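Local coordinates for CYTH domain-containing protein (Pyrococcus horikoshii, PDB 2DC4), which is of unknown function but belongs to the CYTH family, whose members typically bind triphosphate-containing substrates within a beta-barrel tunnel, at residues K54-K60 with Y71-V77. Numbering follows the deposited sequence.
Sequences KSYITYK and YELEFEV
Y56 overlaps the backbone of E76 obliquely, with CD2 3.5 Å from E76 CA and CE2 beside E76 CB; tyrosine suits this place because its aromatic carbons touch main-chain and aliphatic atoms while its OH reaches a water that also meets E76 OE1. E76, its CG anti to the backbone N (chi1 -171°), extends to K54, whose NZ forms a salt bridge with OE1 of E76 at 3.0 Å, from above the carboxylate plane. OE2 of E76 binds two further waters and Q78. Replacing E76 by alanine removes the carboxylate, which would probably leave the K54 ammonium without its mate and deprive three waters of an acceptor. I57 with F75 and Y59 with L73 are antiparallel hydrogen-bonded pairs with nearly straight N-H...O bonds, at 2.8 Å both for Y59 N to L73 O and for L73 N to Y59 O. Apolar side chains suit the face of I57: CB of this branched residue lies over one face of the flat F75 ring, CG1 of I57 meets V77 CG1 at 3.6 Å, and I57 also packs on A83 and F87 of helix 80-89. On the face of T58, CG2 of T58 packs against E74 CG at 3.3 Å, and K60 and E72 form a long salt bridge. The hairpin is thus mainly apolar toward helix 80-89 and the second subunit; its polar and charged face, where K60 packs on R45, probably contributes to the tunnel interior, consistent with the CYTH family.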
loop_
_atom_site.group_PDB
_atom_site.type_symbol
_atom_site.label_atom_id
_atom_site.label_comp_id
_atom_site.label_asym_id
_atom_site.label_seq_id
_atom_site.Cartn_x
_atom_site.Cartn_y
_atom_site.Cartn_z
ATOM N N LYS A 54 9.341 -5.246 8.889
ATOM C CA LYS A 54 8.739 -5.241 7.554
ATOM C C LYS A 54 7.211 -5.278 7.605
ATOM O O LYS A 54 6.627 -5.848 8.528
ATOM C CB LYS A 54 9.233 -6.442 6.748
ATOM C CG LYS A 54 10.700 -6.399 6.355
ATOM C CD LYS A 54 10.955 -5.326 5.310
ATOM C CE LYS A 54 12.279 -5.564 4.603
ATOM N NZ LYS A 54 12.549 -4.525 3.569
ATOM N N SER A 55 6.567 -4.657 6.617
ATOM C CA SER A 55 5.109 -4.644 6.537
ATOM C C SER A 55 4.708 -4.845 5.085
ATOM O O SER A 55 5.425 -4.417 4.173
ATOM C CB SER A 55 4.532 -3.314 7.044
ATOM O OG SER A 55 4.849 -3.113 8.409
ATOM N N TYR A 56 3.575 -5.508 4.876
ATOM C CA TYR A 56 3.091 -5.780 3.523
ATOM C C TYR A 56 1.582 -5.694 3.373
ATOM O O TYR A 56 0.830 -5.804 4.340
ATOM C CB TYR A 56 3.477 -7.205 3.082
ATOM C CG TYR A 56 4.946 -7.502 3.107
ATOM C CD1 TYR A 56 5.582 -7.894 4.286
ATOM C CD2 TYR A 56 5.720 -7.338 1.961
ATOM C CE1 TYR A 56 6.961 -8.112 4.317
ATOM C CE2 TYR A 56 7.090 -7.551 1.981
ATOM C CZ TYR A 56 7.706 -7.933 3.159
ATOM O OH TYR A 56 9.066 -8.111 3.171
ATOM N N ILE A 57 1.144 -5.479 2.140
ATOM C CA ILE A 57 -0.275 -5.528 1.842
ATOM C C ILE A 57 -0.311 -6.766 0.964
ATOM O O ILE A 57 0.516 -6.903 0.055
ATOM C CB ILE A 57 -0.783 -4.338 1.015
ATOM C CG1 ILE A 57 -0.801 -3.079 1.883
ATOM C CG2 ILE A 57 -2.183 -4.661 0.467
ATOM C CD1 ILE A 57 -1.337 -1.838 1.172
ATOM N N THR A 58 -1.229 -7.680 1.242
ATOM C CA THR A 58 -1.328 -8.890 0.440
ATOM C C THR A 58 -2.761 -9.185 0.017
ATOM O O THR A 58 -3.695 -9.117 0.818
ATOM C CB THR A 58 -0.799 -10.126 1.197
ATOM O OG1 THR A 58 -1.669 -10.401 2.295
ATOM C CG2 THR A 58 0.610 -9.898 1.715
ATOM N N TYR A 59 -2.912 -9.509 -1.260
ATOM C CA TYR A 59 -4.202 -9.847 -1.852
ATOM C C TYR A 59 -4.071 -11.256 -2.403
ATOM O O TYR A 59 -3.064 -11.590 -3.031
ATOM C CB TYR A 59 -4.525 -8.891 -3.002
ATOM C CG TYR A 59 -5.713 -9.301 -3.855
ATOM C CD1 TYR A 59 -7.014 -8.944 -3.502
ATOM C CD2 TYR A 59 -5.529 -10.042 -5.021
ATOM C CE1 TYR A 59 -8.104 -9.313 -4.293
ATOM C CE2 TYR A 59 -6.610 -10.418 -5.818
ATOM C CZ TYR A 59 -7.892 -10.048 -5.450
ATOM O OH TYR A 59 -8.964 -10.399 -6.247
ATOM N N LYS A 60 -5.084 -12.078 -2.167
ATOM C CA LYS A 60 -5.063 -13.440 -2.674
ATOM C C LYS A 60 -6.410 -13.848 -3.228
ATOM O O LYS A 60 -7.457 -13.394 -2.769
ATOM C CB LYS A 60 -4.681 -14.436 -1.580
ATOM C CG LYS A 60 -3.247 -14.359 -1.100
ATOM C CD LYS A 60 -2.932 -15.538 -0.191
ATOM C CE LYS A 60 -1.497 -15.488 0.311
ATOM N NZ LYS A 60 -1.155 -16.668 1.157
ATOM N N TYR A 71 -3.572 -17.060 -6.323
ATOM C CA TYR A 71 -2.943 -16.013 -7.107
ATOM C C TYR A 71 -2.597 -15.056 -5.976
ATOM O O TYR A 71 -3.462 -14.726 -5.167
ATOM C CB TYR A 71 -3.910 -15.304 -8.049
ATOM C CG TYR A 71 -3.292 -14.039 -8.608
ATOM C CD1 TYR A 71 -2.200 -14.101 -9.469
ATOM C CD2 TYR A 71 -3.743 -12.783 -8.205
ATOM C CE1 TYR A 71 -1.566 -12.945 -9.917
ATOM C CE2 TYR A 71 -3.112 -11.616 -8.646
ATOM C CZ TYR A 71 -2.026 -11.708 -9.498
ATOM O OH TYR A 71 -1.387 -10.568 -9.925
ATOM N N GLU A 72 -1.348 -14.622 -5.899
ATOM C CA GLU A 72 -0.963 -13.717 -4.827
ATOM C C GLU A 72 -0.357 -12.419 -5.327
ATOM O O GLU A 72 0.488 -12.417 -6.218
ATOM C CB GLU A 72 0.027 -14.399 -3.879
ATOM C CG GLU A 72 0.534 -13.486 -2.769
ATOM C CD GLU A 72 1.503 -14.180 -1.832
ATOM O OE1 GLU A 72 2.518 -14.723 -2.315
ATOM O OE2 GLU A 72 1.252 -14.179 -0.610
ATOM N N LEU A 73 -0.809 -11.314 -4.747
ATOM C CA LEU A 73 -0.298 -9.996 -5.083
ATOM C C LEU A 73 0.163 -9.433 -3.753
ATOM O O LEU A 73 -0.653 -9.152 -2.876
ATOM C CB LEU A 73 -1.400 -9.122 -5.671
ATOM C CG LEU A 73 -1.031 -7.667 -5.983
ATOM C CD1 LEU A 73 0.109 -7.608 -6.994
ATOM C CD2 LEU A 73 -2.254 -6.949 -6.513
ATOM N N GLU A 74 1.473 -9.294 -3.597
ATOM C CA GLU A 74 2.028 -8.799 -2.346
ATOM C C GLU A 74 3.125 -7.777 -2.556
ATOM O O GLU A 74 4.019 -7.964 -3.390
ATOM C CB GLU A 74 2.598 -9.964 -1.529
ATOM C CG GLU A 74 3.292 -9.537 -0.240
ATOM C CD GLU A 74 4.049 -10.671 0.417
ATOM O OE1 GLU A 74 5.006 -11.185 -0.201
ATOM O OE2 GLU A 74 3.688 -11.055 1.547
ATOM N N PHE A 75 3.058 -6.688 -1.801
ATOM C CA PHE A 75 4.093 -5.677 -1.894
ATOM C C PHE A 75 4.322 -5.026 -0.548
ATOM O O PHE A 75 3.422 -4.948 0.291
ATOM C CB PHE A 75 3.771 -4.631 -2.977
ATOM C CG PHE A 75 2.479 -3.898 -2.774
ATOM C CD1 PHE A 75 2.431 -2.734 -2.005
ATOM C CD2 PHE A 75 1.312 -4.343 -3.385
ATOM C CE1 PHE A 75 1.234 -2.028 -1.852
ATOM C CE2 PHE A 75 0.115 -3.647 -3.241
ATOM C CZ PHE A 75 0.071 -2.485 -2.474
ATOM N N GLU A 76 5.552 -4.585 -0.341
ATOM C CA GLU A 76 5.947 -3.961 0.908
ATOM C C GLU A 76 5.420 -2.537 1.034
ATOM O O GLU A 76 5.368 -1.812 0.050
ATOM C CB GLU A 76 7.473 -3.934 0.993
ATOM C CG GLU A 76 8.012 -3.509 2.345
ATOM C CD GLU A 76 9.520 -3.322 2.343
ATOM O OE1 GLU A 76 10.228 -4.122 1.701
ATOM O OE2 GLU A 76 10.001 -2.378 2.998
ATOM N N VAL A 77 5.017 -2.157 2.246
ATOM C CA VAL A 77 4.562 -0.791 2.513
ATOM C C VAL A 77 5.339 -0.294 3.722
ATOM O O VAL A 77 5.824 -1.091 4.526
ATOM C CB VAL A 77 3.038 -0.701 2.794
ATOM C CG1 VAL A 77 2.265 -1.260 1.598
ATOM C CG2 VAL A 77 2.675 -1.434 4.082
HETATM O O HOH W 1 11.715 -1.956 5.248
HETATM O O HOH W 2 8.149 -2.383 5.484
HETATM O O HOH W 3 10.200 -6.626 1.110
#